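Local coordinates for inactive dihydroorotase-like domain (Chaetomium thermophilum, PDB 5NNL), which is a catalytically inactive relative of dihydroorotases, probably with the barrel-type fold of the amidohydrolase superfamily, at residues Ser66-Ile78 with Val325-Ser337. Sequence-based numbering, arbitrary orientation.
Sequences SKRGVYCDFNLSI and VFQPIPPKGADMS
With CG of Tyr71 turned away from its own carbonyl carbon (chi1 -65°) and CG of Phe326 anti to its backbone N (chi1 179°), the two rings meet as a T-shaped pair, the edge of Phe326 pointing at the face of Tyr71. Their planes stand at 85°, with centroids 5.0 Å apart. Pro331 takes the opposite face of the tyrosine, its CB 3.9 Å from the ring centroid in a CH-pi contact, while Ile329 O lies at the ring edge. The phenol ring is thus sandwiched by two residues of the C-terminal tail.

Beyond it the two segments run parallel, the register advancing from Tyr71 beside Pro331 to Asn75 beside Met336. Gly333 N donates to Val70 O from above the carbonyl plane, whereas Ala334 N is taken up by a side chain, reaching Asp73 OD1 at 2.9 Å on the anti side, tilted out of the carboxylate plane. Phe74 and Asp335 form a single parallel beta bridge: Phe74 N donates to Ala334 O, and Met336 N donates to Phe74 O at 2.9 Å, the straighter of the two bonds. Asp335 CA also sits over the Phe74 ring, 4.1 Å from its centroid. At the far end Ser337 OG donates to Asn75 OD1 at 2.5 Å, and Asp335 OD2 accepts Ser337 N, forming an Asx turn. One water joins Leu76 N to Asp335 OD2 and Ser337 OG.

The tail therefore lies along strand 73-79, whose Asp73 and Asn75 bond through their backbones to strand 39-44; Gln277 holds Asp73 OD2, and helices 26-37 and 56-64 pack against Tyr71 and Leu76, respectively.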
loop_
_atom_site.group_PDB
_atom_site.type_symbol
_atom_site.label_atom_id
_atom_site.label_comp_id
_atom_site.label_asym_id
_atom_site.label_seq_id
_atom_site.Cartn_x
_atom_site.Cartn_y
_atom_site.Cartn_z
ATOM N N SER A 66 10.081 -15.674 2.181
ATOM C CA SER A 66 10.599 -14.790 3.216
ATOM C C SER A 66 11.726 -15.420 4.022
ATOM O O SER A 66 12.404 -14.709 4.772
ATOM C CB SER A 66 9.480 -14.387 4.179
ATOM O OG SER A 66 9.202 -15.435 5.094
ATOM N N LYS A 67 11.944 -16.730 3.886
ATOM C CA LYS A 67 12.887 -17.424 4.754
ATOM C C LYS A 67 14.330 -17.064 4.430
ATOM O O LYS A 67 15.194 -17.135 5.310
ATOM C CB LYS A 67 12.670 -18.934 4.648
ATOM C CG LYS A 67 11.319 -19.387 5.176
ATOM C CD LYS A 67 11.223 -19.246 6.698
ATOM C CE LYS A 67 9.821 -18.873 7.167
ATOM N NZ LYS A 67 9.270 -19.866 8.132
ATOM N N ARG A 68 14.615 -16.681 3.185
ATOM C CA ARG A 68 15.946 -16.199 2.824
ATOM C C ARG A 68 16.293 -14.861 3.467
ATOM O O ARG A 68 17.389 -14.346 3.207
ATOM C CB ARG A 68 16.086 -16.078 1.300
ATOM C CG ARG A 68 14.810 -15.692 0.565
ATOM C CD ARG A 68 15.042 -14.676 -0.546
ATOM N NE ARG A 68 15.790 -15.189 -1.691
ATOM C CZ ARG A 68 15.345 -16.119 -2.531
ATOM N NH1 ARG A 68 14.155 -16.682 -2.354
ATOM N NH2 ARG A 68 16.101 -16.499 -3.550
ATOM N N GLY A 69 15.409 -14.284 4.281
ATOM C CA GLY A 69 15.715 -13.058 4.995
ATOM C C GLY A 69 15.122 -11.815 4.363
ATOM O O GLY A 69 15.217 -11.622 3.146
ATOM N N VAL A 70 14.511 -10.961 5.182
ATOM C CA VAL A 70 13.938 -9.705 4.719
ATOM C C VAL A 70 14.586 -8.558 5.484
ATOM O O VAL A 70 15.157 -8.739 6.563
ATOM C CB VAL A 70 12.405 -9.661 4.874
ATOM C CG1 VAL A 70 11.749 -10.505 3.806
ATOM C CG2 VAL A 70 11.984 -10.120 6.265
ATOM N N TYR A 71 14.482 -7.363 4.907
ATOM C CA TYR A 71 15.167 -6.188 5.422
ATOM C C TYR A 71 14.224 -5.162 6.029
ATOM O O TYR A 71 14.680 -4.096 6.455
ATOM C CB TYR A 71 16.001 -5.556 4.306
ATOM C CG TYR A 71 17.107 -6.476 3.857
ATOM C CD1 TYR A 71 18.284 -6.591 4.593
ATOM C CD2 TYR A 71 16.965 -7.259 2.719
ATOM C CE1 TYR A 71 19.296 -7.444 4.195
ATOM C CE2 TYR A 71 17.974 -8.114 2.311
ATOM C CZ TYR A 71 19.136 -8.205 3.056
ATOM O OH TYR A 71 20.148 -9.049 2.662
ATOM N N CYS A 72 12.929 -5.454 6.073
ATOM C CA CYS A 72 11.976 -4.722 6.888
ATOM C C CYS A 72 10.977 -5.736 7.428
ATOM O O CYS A 72 10.956 -6.895 7.004
ATOM C CB CYS A 72 11.285 -3.604 6.090
ATOM S SG CYS A 72 10.217 -4.167 4.746
ATOM N N ASP A 73 10.161 -5.310 8.387
ATOM C CA ASP A 73 9.086 -6.164 8.868
ATOM C C ASP A 73 7.917 -6.130 7.887
ATOM O O ASP A 73 7.763 -5.194 7.097
ATOM C CB ASP A 73 8.628 -5.728 10.260
ATOM C CG ASP A 73 9.711 -5.898 11.307
ATOM O OD1 ASP A 73 10.658 -6.675 11.060
ATOM O OD2 ASP A 73 9.615 -5.259 12.376
ATOM N N PHE A 74 7.090 -7.170 7.933
ATOM C CA PHE A 74 6.019 -7.270 6.956
ATOM C C PHE A 74 4.891 -8.136 7.493
ATOM O O PHE A 74 5.065 -8.926 8.424
ATOM C CB PHE A 74 6.533 -7.826 5.620
ATOM C CG PHE A 74 6.841 -9.294 5.647
ATOM C CD1 PHE A 74 8.075 -9.752 6.085
ATOM C CD2 PHE A 74 5.901 -10.219 5.221
ATOM C CE1 PHE A 74 8.362 -11.103 6.105
ATOM C CE2 PHE A 74 6.182 -11.568 5.239
ATOM C CZ PHE A 74 7.412 -12.013 5.681
ATOM N N ASN A 75 3.721 -7.944 6.894
ATOM C CA ASN A 75 2.546 -8.771 7.106
ATOM C C ASN A 75 2.114 -9.325 5.759
ATOM O O ASN A 75 2.180 -8.625 4.743
ATOM C CB ASN A 75 1.398 -7.960 7.720
ATOM C CG ASN A 75 1.122 -8.326 9.164
ATOM O OD1 ASN A 75 1.110 -9.502 9.531
ATOM N ND2 ASN A 75 0.888 -7.313 9.993
ATOM N N LEU A 76 1.693 -10.583 5.743
ATOM C CA LEU A 76 1.042 -11.123 4.563
ATOM C C LEU A 76 -0.457 -10.851 4.635
ATOM O O LEU A 76 -0.993 -10.408 5.655
ATOM C CB LEU A 76 1.312 -12.623 4.419
ATOM C CG LEU A 76 2.727 -13.029 3.996
ATOM C CD1 LEU A 76 2.871 -14.544 4.004
ATOM C CD2 LEU A 76 3.070 -12.478 2.618
ATOM N N SER A 77 -1.129 -11.108 3.521
ATOM C CA SER A 77 -2.568 -10.942 3.424
ATOM C C SER A 77 -3.081 -12.030 2.495
ATOM O O SER A 77 -2.300 -12.745 1.863
ATOM C CB SER A 77 -2.930 -9.539 2.922
ATOM O OG SER A 77 -4.330 -9.308 2.956
ATOM N N ILE A 78 -4.402 -12.155 2.412
ATOM C CA ILE A 78 -5.018 -13.219 1.628
ATOM C C ILE A 78 -6.204 -12.667 0.849
ATOM O O ILE A 78 -6.958 -11.829 1.353
ATOM C CB ILE A 78 -5.447 -14.397 2.525
ATOM C CG1 ILE A 78 -5.969 -15.543 1.666
ATOM C CG2 ILE A 78 -6.490 -13.951 3.554
ATOM C CD1 ILE A 78 -5.697 -16.918 2.274
ATOM N N VAL A 325 20.830 5.080 0.133
ATOM C CA VAL A 325 21.622 3.944 -0.327
ATOM C C VAL A 325 21.455 2.797 0.664
ATOM O O VAL A 325 21.911 2.876 1.810
ATOM C CB VAL A 325 23.098 4.326 -0.490
ATOM C CG1 VAL A 325 23.914 3.118 -0.909
ATOM C CG2 VAL A 325 23.240 5.458 -1.507
ATOM N N PHE A 326 20.822 1.719 0.208
ATOM C CA PHE A 326 20.719 0.494 0.988
ATOM C C PHE A 326 22.077 0.099 1.555
ATOM O O PHE A 326 23.092 0.132 0.852
ATOM C CB PHE A 326 20.167 -0.620 0.096
ATOM C CG PHE A 326 20.025 -1.943 0.782
ATOM C CD1 PHE A 326 19.072 -2.131 1.763
ATOM C CD2 PHE A 326 20.830 -3.009 0.422
ATOM C CE1 PHE A 326 18.934 -3.352 2.387
ATOM C CE2 PHE A 326 20.698 -4.232 1.040
ATOM C CZ PHE A 326 19.749 -4.408 2.024
ATOM N N GLN A 327 22.095 -0.259 2.842
ATOM C CA GLN A 327 23.312 -0.717 3.498
ATOM C C GLN A 327 23.273 -2.232 3.631
ATOM O O GLN A 327 22.379 -2.756 4.313
ATOM C CB GLN A 327 23.460 -0.069 4.870
ATOM C CG GLN A 327 23.655 1.441 4.827
ATOM C CD GLN A 327 24.940 1.845 4.130
ATOM O OE1 GLN A 327 26.031 1.701 4.680
ATOM N NE2 GLN A 327 24.816 2.353 2.911
ATOM N N PRO A 328 24.202 -2.977 3.012
ATOM C CA PRO A 328 24.136 -4.447 3.070
ATOM C C PRO A 328 24.369 -5.042 4.451
ATOM O O PRO A 328 25.352 -5.761 4.659
ATOM C CB PRO A 328 25.246 -4.881 2.099
ATOM C CG PRO A 328 25.454 -3.733 1.208
ATOM C CD PRO A 328 25.208 -2.517 2.039
ATOM N N ILE A 329 23.469 -4.781 5.395
ATOM C CA ILE A 329 23.568 -5.351 6.738
ATOM C C ILE A 329 22.856 -6.700 6.760
ATOM O O ILE A 329 22.185 -7.060 5.783
ATOM C CB ILE A 329 22.978 -4.404 7.795
ATOM C CG1 ILE A 329 21.514 -4.077 7.477
ATOM C CG2 ILE A 329 23.805 -3.134 7.877
ATOM C CD1 ILE A 329 20.765 -3.420 8.625
ATOM N N PRO A 330 22.977 -7.477 7.835
ATOM C CA PRO A 330 22.215 -8.726 7.936
ATOM C C PRO A 330 20.725 -8.463 7.959
ATOM O O PRO A 330 20.260 -7.522 8.627
ATOM C CB PRO A 330 22.694 -9.322 9.270
ATOM C CG PRO A 330 24.022 -8.734 9.497
ATOM C CD PRO A 330 23.980 -7.357 8.908
ATOM N N PRO A 331 19.923 -9.268 7.258
ATOM C CA PRO A 331 18.463 -9.093 7.312
ATOM C C PRO A 331 17.914 -9.463 8.684
ATOM O O PRO A 331 18.092 -10.588 9.151
ATOM C CB PRO A 331 17.943 -10.036 6.220
ATOM C CG PRO A 331 19.056 -10.991 5.960
ATOM C CD PRO A 331 20.318 -10.250 6.231
ATOM N N LYS A 332 17.243 -8.505 9.326
ATOM C CA LYS A 332 16.642 -8.721 10.636
ATOM C C LYS A 332 15.131 -8.506 10.631
ATOM O O LYS A 332 14.524 -8.423 11.704
ATOM C CB LYS A 332 17.304 -7.808 11.677
ATOM C CG LYS A 332 18.815 -8.000 11.793
ATOM C CD LYS A 332 19.254 -8.389 13.203
ATOM C CE LYS A 332 19.156 -7.226 14.180
ATOM N NZ LYS A 332 19.987 -7.429 15.402
ATOM N N GLY A 333 14.502 -8.424 9.457
ATOM C CA GLY A 333 13.065 -8.258 9.400
ATOM C C GLY A 333 12.322 -9.546 9.705
ATOM O O GLY A 333 12.857 -10.648 9.576
ATOM N N ALA A 334 11.060 -9.403 10.116
ATOM C CA ALA A 334 10.259 -10.551 10.522
ATOM C C ALA A 334 8.827 -10.425 10.019
ATOM O O ALA A 334 8.308 -9.322 9.819
ATOM C CB ALA A 334 10.242 -10.709 12.048
ATOM N N ASP A 335 8.197 -11.583 9.812
ATOM C CA ASP A 335 6.755 -11.661 9.609
ATOM C C ASP A 335 6.053 -11.355 10.927
ATOM O O ASP A 335 6.276 -12.047 11.926
ATOM C CB ASP A 335 6.378 -13.058 9.111
ATOM C CG ASP A 335 4.931 -13.153 8.640
ATOM O OD1 ASP A 335 4.702 -13.748 7.565
ATOM O OD2 ASP A 335 4.030 -12.631 9.334
ATOM N N MET A 336 5.207 -10.328 10.939
ATOM C CA MET A 336 4.555 -9.890 12.167
ATOM C C MET A 336 3.266 -10.650 12.464
ATOM O O MET A 336 2.554 -10.290 13.408
ATOM C CB MET A 336 4.265 -8.385 12.109
ATOM C CG MET A 336 5.500 -7.486 11.987
ATOM S SD MET A 336 6.955 -8.049 12.906
ATOM C CE MET A 336 6.427 -7.790 14.598
ATOM N N SER A 337 2.953 -11.690 11.697
ATOM C CA SER A 337 1.788 -12.524 11.984
ATOM C C SER A 337 2.167 -13.691 12.893
ATOM O O SER A 337 2.363 -14.817 12.434
ATOM C CB SER A 337 1.166 -13.050 10.688
ATOM O OG SER A 337 0.670 -11.984 9.891
HETATM O O HOH W 1 6.219 -15.643 6.637
HETATM O O HOH W 2 1.645 -12.480 7.633
#